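Local coordinates for tubulin-like protein CetZ (PDB 3ZID), which binds GTP as a member of the tubulin/FtsZ superfamily, probably hydrolyses it, and is thought to take part in controlling archaeal cell shape, at residues Q84-N89 and P122-E127; A198-F203 and G258-A263; L204-D209 and V276-R281. One frame throughout, in Å; residues are numbered along the deposited sequence.

Interaction 1 (Q84-N89 and P122-E127)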
loop_
_atom_site.group_PDB
_atom_site.type_symbol
_atom_site.label_atom_id
_atom_site.label_comp_id
_atom_site.label_asym_id
_atom_site.label_seq_id
_atom_site.Cartn_x
_atom_site.Cartn_y
_atom_site.Cartn_z
ATOM N N GLN A 84 -2.082 -2.388 -21.505
ATOM C CA GLN A 84 -2.319 -3.261 -22.657
ATOM C C GLN A 84 -2.157 -4.716 -22.258
ATOM O O GLN A 84 -3.003 -5.559 -22.575
ATOM C CB GLN A 84 -1.366 -2.937 -23.819
ATOM C CG GLN A 84 -1.655 -1.627 -24.542
ATOM C CD GLN A 84 -0.581 -1.259 -25.559
ATOM O OE1 GLN A 84 0.518 -1.818 -25.559
ATOM N NE2 GLN A 84 -0.895 -0.299 -26.422
ATOM N N GLY A 85 -1.066 -4.993 -21.548
ATOM C CA GLY A 85 -0.789 -6.316 -21.029
ATOM C C GLY A 85 -1.941 -6.876 -20.209
ATOM O O GLY A 85 -2.278 -8.059 -20.326
ATOM N N PHE A 86 -2.542 -6.035 -19.373
ATOM C CA PHE A 86 -3.687 -6.473 -18.588
ATOM C C PHE A 86 -4.898 -6.854 -19.458
ATOM O O PHE A 86 -5.483 -7.925 -19.288
ATOM C CB PHE A 86 -4.100 -5.425 -17.553
ATOM C CG PHE A 86 -5.279 -5.848 -16.733
ATOM C CD1 PHE A 86 -5.113 -6.736 -15.677
ATOM C CD2 PHE A 86 -6.559 -5.401 -17.038
ATOM C CE1 PHE A 86 -6.195 -7.150 -14.929
ATOM C CE2 PHE A 86 -7.646 -5.810 -16.294
ATOM C CZ PHE A 86 -7.467 -6.685 -15.247
ATOM N N TRP A 87 -5.272 -5.978 -20.387
ATOM C CA TRP A 87 -6.416 -6.242 -21.262
ATOM C C TRP A 87 -6.265 -7.537 -22.055
ATOM O O TRP A 87 -7.190 -8.335 -22.146
ATOM C CB TRP A 87 -6.647 -5.053 -22.191
ATOM C CG TRP A 87 -7.101 -3.868 -21.422
ATOM C CD1 TRP A 87 -8.021 -3.859 -20.411
ATOM C CD2 TRP A 87 -6.610 -2.531 -21.529
ATOM N NE1 TRP A 87 -8.166 -2.588 -19.911
ATOM C CE2 TRP A 87 -7.300 -1.755 -20.571
ATOM C CE3 TRP A 87 -5.661 -1.908 -22.352
ATOM C CZ2 TRP A 87 -7.071 -0.388 -20.411
ATOM C CZ3 TRP A 87 -5.436 -0.551 -22.193
ATOM C CH2 TRP A 87 -6.141 0.195 -21.231
ATOM N N GLU A 88 -5.066 -7.757 -22.577
ATOM C CA GLU A 88 -4.763 -8.965 -23.327
ATOM C C GLU A 88 -4.877 -10.226 -22.481
ATOM O O GLU A 88 -5.176 -11.297 -23.004
ATOM C CB GLU A 88 -3.363 -8.856 -23.938
ATOM C CG GLU A 88 -3.272 -7.806 -25.047
ATOM C CD GLU A 88 -1.842 -7.477 -25.443
ATOM O OE1 GLU A 88 -0.909 -8.144 -24.946
ATOM O OE2 GLU A 88 -1.656 -6.547 -26.256
ATOM N N ASN A 89 -4.668 -10.097 -21.169
ATOM C CA ASN A 89 -4.686 -11.268 -20.293
ATOM C C ASN A 89 -5.729 -11.211 -19.187
ATOM O O ASN A 89 -5.726 -12.050 -18.284
ATOM C CB ASN A 89 -3.312 -11.457 -19.664
ATOM C CG ASN A 89 -2.233 -11.690 -20.694
ATOM O OD1 ASN A 89 -1.955 -12.832 -21.057
ATOM N ND2 ASN A 89 -1.603 -10.611 -21.161
ATOM N N PRO A 122 -5.385 -1.006 -10.514
ATOM C CA PRO A 122 -6.658 -0.290 -10.641
ATOM C C PRO A 122 -7.594 -0.972 -11.619
ATOM O O PRO A 122 -8.804 -0.951 -11.382
ATOM C CB PRO A 122 -6.243 1.081 -11.167
ATOM C CG PRO A 122 -4.815 1.233 -10.713
ATOM C CD PRO A 122 -4.228 -0.130 -10.782
ATOM N N LEU A 123 -7.049 -1.561 -12.686
ATOM C CA LEU A 123 -7.874 -2.261 -13.673
ATOM C C LEU A 123 -8.523 -3.480 -13.070
ATOM O O LEU A 123 -9.712 -3.747 -13.292
ATOM C CB LEU A 123 -7.049 -2.685 -14.900
ATOM C CG LEU A 123 -6.453 -1.523 -15.691
ATOM C CD1 LEU A 123 -5.694 -1.921 -16.981
ATOM C CD2 LEU A 123 -7.576 -0.644 -16.005
ATOM N N MET A 124 -7.730 -4.213 -12.294
ATOM C CA MET A 124 -8.181 -5.441 -11.652
ATOM C C MET A 124 -9.236 -5.141 -10.591
ATOM O O MET A 124 -10.187 -5.894 -10.409
ATOM C CB MET A 124 -6.989 -6.166 -11.026
ATOM C CG MET A 124 -7.204 -7.666 -10.817
ATOM S SD MET A 124 -5.718 -8.474 -10.185
ATOM C CE MET A 124 -4.476 -7.647 -11.156
ATOM N N ILE A 125 -9.069 -4.040 -9.879
ATOM C CA ILE A 125 -10.037 -3.691 -8.844
ATOM C C ILE A 125 -11.382 -3.365 -9.502
ATOM O O ILE A 125 -12.446 -3.782 -9.022
ATOM C CB ILE A 125 -9.529 -2.517 -7.986
ATOM C CG1 ILE A 125 -8.363 -2.989 -7.118
ATOM C CG2 ILE A 125 -10.652 -1.918 -7.151
ATOM C CD1 ILE A 125 -7.527 -1.856 -6.548
ATOM N N HIS A 126 -11.330 -2.646 -10.618
ATOM C CA HIS A 126 -12.549 -2.316 -11.335
ATOM C C HIS A 126 -13.343 -3.574 -11.646
ATOM O O HIS A 126 -14.550 -3.647 -11.415
ATOM C CB HIS A 126 -12.236 -1.589 -12.651
ATOM C CG HIS A 126 -13.468 -1.185 -13.411
ATOM N ND1 HIS A 126 -14.392 -0.292 -12.908
ATOM C CD2 HIS A 126 -13.968 -1.618 -14.592
ATOM C CE1 HIS A 126 -15.383 -0.155 -13.771
ATOM N NE2 HIS A 126 -15.147 -0.946 -14.801
ATOM N N GLU A 127 -12.654 -4.564 -12.191
ATOM C CA GLU A 127 -13.303 -5.804 -12.564
ATOM C C GLU A 127 -13.793 -6.585 -11.349
ATOM O O GLU A 127 -14.884 -7.149 -11.361
ATOM C CB GLU A 127 -12.353 -6.646 -13.416
ATOM C CG GLU A 127 -12.094 -6.044 -14.788
ATOM C CD GLU A 127 -13.394 -5.804 -15.556
ATOM O OE1 GLU A 127 -14.283 -6.695 -15.535
ATOM O OE2 GLU A 127 -13.532 -4.725 -16.171
#
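The Phe86 ring is overlapped by CB of Leu123, which rides over one face in a CH-pi contact, 3.8 Å from CB to the ring centroid and 28° off the ring normal. This is helix-to-helix packing in the Rossmann-like GTPase domain of the tubulin/FtsZ fold, between helix 79-98 and helix 117-131. Within the two segments the axes run roughly in the same direction, 36° apart and 10.9 Å at their closest, a spacing bridged here by Phe86 and Leu123. The methylene sits toward the CD2-CE2 rim of the ring, with Phe86 CE2 and Leu123 CB 3.5 Å apart. Phe86 holds its CG anti to the backbone N (chi1 180°), carrying the ring across the gap so that its far end reaches Met124, where Phe86 CE1 and Met124 CB approach to 4.1 Å. Phe120, one turn back on helix 117-131, meets the same ring edge-to-face. On the more exposed side, the CD1 branch of Leu123 also touches the indole of Trp87, with Trp87 NE1 to Leu123 CD1 at 3.9 Å; the two side chains cross nearly at a right angle. Met124 turns to the sheet, against Leu7 and Val9 of strand 3-9, and its side chain lies about 10 Å from the bound GDP. Helix 117-131 itself begins at the Gly115-Thr116-Gly117 part of the GTP site. No hydrogen bond joins the two segments. Within 84-89, Asn89 folds back along its own helix, and its ND2 donates to Gly85 O at 2.8 Å in the carbonyl plane.

Interaction 2 (A198-F203 and G258-A263)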
loop_
_atom_site.group_PDB
_atom_site.type_symbol
_atom_site.label_atom_id
_atom_site.label_comp_id
_atom_site.label_asym_id
_atom_site.label_seq_id
_atom_site.Cartn_x
_atom_site.Cartn_y
_atom_site.Cartn_z
ATOM N N ALA A 198 3.267 -6.895 6.094
ATOM C CA ALA A 198 2.708 -8.220 6.298
ATOM C C ALA A 198 2.247 -8.414 7.746
ATOM O O ALA A 198 1.192 -8.983 8.006
ATOM C CB ALA A 198 3.722 -9.270 5.904
ATOM N N GLN A 199 3.050 -7.940 8.685
ATOM C CA GLN A 199 2.722 -8.100 10.099
ATOM C C GLN A 199 1.418 -7.395 10.409
ATOM O O GLN A 199 0.513 -7.965 11.035
ATOM C CB GLN A 199 3.824 -7.499 10.950
ATOM C CG GLN A 199 3.733 -7.799 12.423
ATOM C CD GLN A 199 4.994 -7.337 13.152
ATOM O OE1 GLN A 199 5.646 -6.368 12.737
ATOM N NE2 GLN A 199 5.350 -8.034 14.222
ATOM N N ARG A 200 1.301 -6.170 9.912
ATOM C CA ARG A 200 0.098 -5.391 10.130
ATOM C C ARG A 200 -1.128 -5.974 9.438
ATOM O O ARG A 200 -2.184 -6.014 10.040
ATOM C CB ARG A 200 0.319 -3.931 9.730
ATOM C CG ARG A 200 1.151 -3.192 10.769
ATOM C CD ARG A 200 1.928 -2.030 10.191
ATOM N NE ARG A 200 3.168 -1.797 10.935
ATOM C CZ ARG A 200 3.582 -0.605 11.336
ATOM N NH1 ARG A 200 2.856 0.488 11.086
ATOM N NH2 ARG A 200 4.714 -0.508 12.009
ATOM N N LEU A 201 -0.983 -6.487 8.213
ATOM C CA LEU A 201 -2.128 -7.038 7.487
ATOM C C LEU A 201 -2.649 -8.305 8.162
ATOM O O LEU A 201 -3.856 -8.537 8.238
ATOM C CB LEU A 201 -1.760 -7.370 6.037
ATOM C CG LEU A 201 -1.536 -6.209 5.055
ATOM C CD1 LEU A 201 -1.165 -6.763 3.667
ATOM C CD2 LEU A 201 -2.758 -5.312 4.997
ATOM N N LEU A 202 -1.712 -9.140 8.604
ATOM C CA LEU A 202 -2.061 -10.370 9.305
ATOM C C LEU A 202 -2.756 -10.084 10.630
ATOM O O LEU A 202 -3.726 -10.751 10.984
ATOM C CB LEU A 202 -0.828 -11.246 9.495
ATOM C CG LEU A 202 -0.449 -11.949 8.189
ATOM C CD1 LEU A 202 0.912 -12.607 8.319
ATOM C CD2 LEU A 202 -1.542 -12.977 7.831
ATOM N N PHE A 203 -2.283 -9.072 11.341
ATOM C CA PHE A 203 -2.926 -8.629 12.575
ATOM C C PHE A 203 -4.349 -8.148 12.210
ATOM O O PHE A 203 -5.326 -8.521 12.861
ATOM C CB PHE A 203 -2.073 -7.513 13.212
ATOM C CG PHE A 203 -2.509 -7.077 14.597
ATOM C CD1 PHE A 203 -3.621 -7.606 15.213
ATOM C CD2 PHE A 203 -1.769 -6.125 15.284
ATOM C CE1 PHE A 203 -4.004 -7.185 16.496
ATOM C CE2 PHE A 203 -2.140 -5.697 16.556
ATOM C CZ PHE A 203 -3.268 -6.227 17.157
ATOM N N GLY A 258 5.176 4.914 14.214
ATOM C CA GLY A 258 4.400 3.683 14.323
ATOM C C GLY A 258 3.605 3.369 13.050
ATOM O O GLY A 258 3.117 2.249 12.869
ATOM N N LEU A 259 3.454 4.379 12.190
ATOM C CA LEU A 259 2.630 4.307 10.982
ATOM C C LEU A 259 3.408 3.845 9.732
ATOM O O LEU A 259 4.621 3.982 9.678
ATOM C CB LEU A 259 2.002 5.673 10.711
ATOM C CG LEU A 259 1.140 6.226 11.853
ATOM C CD1 LEU A 259 0.706 7.646 11.522
ATOM C CD2 LEU A 259 -0.055 5.344 12.148
ATOM N N LEU A 260 2.713 3.306 8.729
ATOM C CA LEU A 260 3.364 2.906 7.478
ATOM C C LEU A 260 3.538 4.121 6.540
ATOM O O LEU A 260 4.335 4.107 5.586
ATOM C CB LEU A 260 2.557 1.813 6.785
ATOM C CG LEU A 260 2.490 0.459 7.490
ATOM C CD1 LEU A 260 1.559 -0.439 6.727
ATOM C CD2 LEU A 260 3.876 -0.176 7.572
ATOM N N TYR A 261 2.808 5.181 6.862
ATOM C CA TYR A 261 2.825 6.428 6.142
ATOM C C TYR A 261 2.798 7.497 7.233
ATOM O O TYR A 261 1.967 7.426 8.120
ATOM C CB TYR A 261 1.589 6.517 5.230
ATOM C CG TYR A 261 1.392 7.883 4.580
ATOM C CD1 TYR A 261 0.664 8.881 5.215
ATOM C CD2 TYR A 261 1.948 8.174 3.333
ATOM C CE1 TYR A 261 0.487 10.126 4.624
ATOM C CE2 TYR A 261 1.774 9.414 2.738
ATOM C CZ TYR A 261 1.046 10.381 3.385
ATOM O OH TYR A 261 0.886 11.608 2.797
ATOM N N PRO A 262 3.688 8.503 7.154
ATOM C CA PRO A 262 3.868 9.480 8.240
ATOM C C PRO A 262 2.754 10.519 8.380
ATOM O O PRO A 262 3.031 11.717 8.289
ATOM C CB PRO A 262 5.171 10.194 7.859
ATOM C CG PRO A 262 5.230 10.102 6.379
ATOM C CD PRO A 262 4.611 8.754 6.030
ATOM N N ALA A 263 1.523 10.079 8.621
ATOM C CA ALA A 263 0.438 11.009 8.940
ATOM C C ALA A 263 0.663 11.621 10.327
ATOM O O ALA A 263 1.217 10.986 11.226
ATOM C CB ALA A 263 -0.904 10.321 8.872
HETATM O O HOH W 1 6.599 2.319 11.615
#
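Arg200 NH1 is gripped by two backbone carbonyls, Gly258 O across this contact and Leu234 O of strand 232-238. The bond from Arg200 NH1 to Gly258 O measures 2.5 Å, short enough for its exact length to be doubtful, and it is bent, with an N-H...O angle of 135°. The carbonyl oxygen lies near the edge of the guanidinium but tilted from its plane. Water 1 adds an indirect link: it donates to Leu259 O at 3.2 Å and accepts a weak bond from Arg200 NH2. Leu260 packs against the aliphatic part of the arginine and one face of its guanidinium. CD2 of Leu260 lies over that face, 3.4 Å above its plane and off toward the rim, while Leu260 CG meets Arg200 CD at 3.7 Å. Extended from CG to NE, the arginine slides past the leucine, each running opposite to the other, and this length lets it reach the loop although Arg200 CA and Leu260 CA are 9.3 Å apart. A buried charge is thus met by carbonyl dipoles, which probably help to offset its desolvation. The setting is the central helix of the tubulin/FtsZ fold, 186-210, which also carries the GTP-binding Asn194. Loop 258-263 lies across from it, with Leu260 bonded through its backbone to Asp175 of strand 172-175 and to Leu234 of strand 232-238, between the two sheets.

Interaction 3 (L204-D209 and V276-R281)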
loop_
_atom_site.group_PDB
_atom_site.type_symbol
_atom_site.label_atom_id
_atom_site.label_comp_id
_atom_site.label_asym_id
_atom_site.label_seq_id
_atom_site.Cartn_x
_atom_site.Cartn_y
_atom_site.Cartn_z
ATOM N N LEU A 204 -4.468 -7.329 11.169
ATOM C CA LEU A 204 -5.781 -6.828 10.732
ATOM C C LEU A 204 -6.787 -7.955 10.419
ATOM O O LEU A 204 -7.936 -7.917 10.850
ATOM C CB LEU A 204 -5.622 -5.926 9.517
ATOM C CG LEU A 204 -6.905 -5.377 8.875
ATOM C CD1 LEU A 204 -7.723 -4.578 9.888
ATOM C CD2 LEU A 204 -6.563 -4.529 7.631
ATOM N N ILE A 205 -6.339 -8.949 9.665
ATOM C CA ILE A 205 -7.165 -10.084 9.321
ATOM C C ILE A 205 -7.578 -10.868 10.568
ATOM O O ILE A 205 -8.744 -11.183 10.740
ATOM C CB ILE A 205 -6.415 -10.996 8.340
ATOM C CG1 ILE A 205 -6.307 -10.309 6.975
ATOM C CG2 ILE A 205 -7.124 -12.337 8.192
ATOM C CD1 ILE A 205 -5.164 -10.824 6.132
ATOM N N GLU A 206 -6.620 -11.135 11.452
ATOM C CA GLU A 206 -6.897 -11.805 12.731
ATOM C C GLU A 206 -7.954 -11.065 13.558
ATOM O O GLU A 206 -8.919 -11.660 14.020
ATOM C CB GLU A 206 -5.608 -11.973 13.541
ATOM C CG GLU A 206 -5.776 -12.863 14.775
ATOM C CD GLU A 206 -4.453 -13.314 15.370
ATOM O OE1 GLU A 206 -3.573 -12.458 15.605
ATOM O OE2 GLU A 206 -4.303 -14.531 15.604
ATOM N N ALA A 207 -7.771 -9.762 13.709
ATOM C CA ALA A 207 -8.706 -8.919 14.429
ATOM C C ALA A 207 -10.096 -9.013 13.817
ATOM O O ALA A 207 -11.072 -9.254 14.527
ATOM C CB ALA A 207 -8.236 -7.473 14.419
ATOM N N LEU A 208 -10.190 -8.826 12.504
ATOM C CA LEU A 208 -11.490 -8.898 11.828
ATOM C C LEU A 208 -12.131 -10.274 11.968
ATOM O O LEU A 208 -13.351 -10.393 12.081
ATOM C CB LEU A 208 -11.368 -8.515 10.346
ATOM C CG LEU A 208 -10.975 -7.065 10.039
ATOM C CD1 LEU A 208 -10.634 -6.843 8.555
ATOM C CD2 LEU A 208 -12.059 -6.102 10.470
ATOM N N ASP A 209 -11.308 -11.316 11.995
ATOM C CA ASP A 209 -11.848 -12.660 12.036
ATOM C C ASP A 209 -12.272 -13.156 13.403
ATOM O O ASP A 209 -13.194 -13.949 13.510
ATOM C CB ASP A 209 -10.838 -13.666 11.498
ATOM C CG ASP A 209 -11.483 -14.979 11.134
ATOM O OD1 ASP A 209 -12.704 -14.983 10.859
ATOM O OD2 ASP A 209 -10.794 -16.018 11.211
ATOM N N VAL A 276 -7.332 -1.551 17.567
ATOM C CA VAL A 276 -7.488 -2.914 18.050
ATOM C C VAL A 276 -6.399 -3.195 19.066
ATOM O O VAL A 276 -5.222 -3.006 18.776
ATOM C CB VAL A 276 -7.379 -3.965 16.905
ATOM C CG1 VAL A 276 -7.603 -5.388 17.452
ATOM C CG2 VAL A 276 -8.372 -3.661 15.816
ATOM N N ILE A 277 -6.807 -3.602 20.266
ATOM C CA ILE A 277 -5.882 -3.987 21.328
ATOM C C ILE A 277 -5.916 -5.496 21.489
ATOM O O ILE A 277 -6.983 -6.092 21.665
ATOM C CB ILE A 277 -6.276 -3.391 22.697
ATOM C CG1 ILE A 277 -6.694 -1.932 22.562
ATOM C CG2 ILE A 277 -5.122 -3.559 23.708
ATOM C CD1 ILE A 277 -5.533 -1.009 22.560
ATOM N N GLN A 278 -4.750 -6.114 21.417
ATOM C CA GLN A 278 -4.664 -7.558 21.521
ATOM C C GLN A 278 -3.647 -7.946 22.571
ATOM O O GLN A 278 -2.550 -7.399 22.594
ATOM C CB GLN A 278 -4.255 -8.151 20.175
ATOM C CG GLN A 278 -4.144 -9.660 20.167
ATOM C CD GLN A 278 -3.798 -10.192 18.783
ATOM O OE1 GLN A 278 -2.737 -9.911 18.241
ATOM N NE2 GLN A 278 -4.723 -10.931 18.195
ATOM N N GLY A 279 -3.984 -8.920 23.411
ATOM C CA GLY A 279 -3.017 -9.404 24.378
ATOM C C GLY A 279 -3.654 -10.277 25.444
ATOM O O GLY A 279 -4.862 -10.506 25.400
ATOM N N SER A 280 -2.837 -10.788 26.367
ATOM C CA SER A 280 -3.352 -11.608 27.469
ATOM C C SER A 280 -4.405 -10.844 28.237
ATOM O O SER A 280 -4.307 -9.635 28.413
ATOM C CB SER A 280 -2.232 -12.059 28.407
ATOM O OG SER A 280 -1.287 -12.857 27.719
ATOM N N ARG A 281 -5.412 -11.564 28.706
ATOM C CA ARG A 281 -6.556 -10.957 29.369
ATOM C C ARG A 281 -6.103 -10.083 30.559
ATOM O O ARG A 281 -6.683 -9.032 30.843
ATOM C CB ARG A 281 -7.513 -12.070 29.838
ATOM C CG ARG A 281 -8.814 -11.619 30.475
ATOM C CD ARG A 281 -9.584 -12.836 31.030
ATOM N NE ARG A 281 -9.988 -13.808 30.019
ATOM C CZ ARG A 281 -11.056 -13.710 29.223
ATOM N NH1 ARG A 281 -11.887 -12.667 29.290
ATOM N NH2 ARG A 281 -11.301 -14.678 28.355
#
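The central helix of the tubulin/FtsZ fold, 186-210, here packs its last turns against strand 270-279 of the mixed sheet in the C-terminal half of the chain, Ala207 meeting Val276 and Glu206 meeting Gln278. Ala207 and Val276 are the point of closest backbone approach, with CA atoms 7.1 Å apart, and the small alanine suits so near a passage. Its CB points at the fork of the valine, 3.7 Å from Val276 CG1 and 4.1 Å from Val276 CG2, so both methyls bear on one carbon. Val276 and Gln278, two residues apart on the strand, both direct their side chains to the helix. Beside the apolar pair, Gln278 NE2 donates to Glu206 OE1 over 3.2 Å with an N-H...O angle of 158°, a weak bond. Both side chains set CG anti to the backbone N (chi1 -170° for Glu206) and stay extended beyond it, which brings their ends together from helix and strand. The two cross at about a right angle, and the carboxylate and amide planes stand 83° apart, so this is no coplanar amide-acid pairing. Stronger partners lie alongside: Lys310 forms a salt bridge to Glu206 OE1, and Gln278 OE1 accepts a hydrogen bond from NE of Arg315. Earlier on the helix, Leu204 packs on Leu317 and Val319 of strand 315-322 and on Phe107 of strand 105-111. The chemistry is therefore divided between a buried methyl contact and a polar margin in which the Gln278 oxygen is held by the arginine and its NH2 only weakly by the acid. These partners, chiefly Arg315, are consistent with the way the amide is turned, while the adjacent lysine would be expected to stabilise the negative charge of Glu206.

Interaction 1 lies wholly within the nucleotide-binding half, between helices 79-98 and 117-131, and closes before the other two open along the chain. Its centre is about 27 Å from that of interaction 2 and about 34 Å from that of interaction 3, with no touch to either. Interactions 2 and 3, their centres about 14 Å apart, share helix 186-210 and alternate in sequence: successive turns of that helix meet first the loop 258-263, then strand 270-279. They touch where Phe203 CE1 packs 3.5 Å from Gln278 OE1. Together they fasten the central helix, which carries a GTP-binding residue, to the C-terminal part of the fold, joining its two halves.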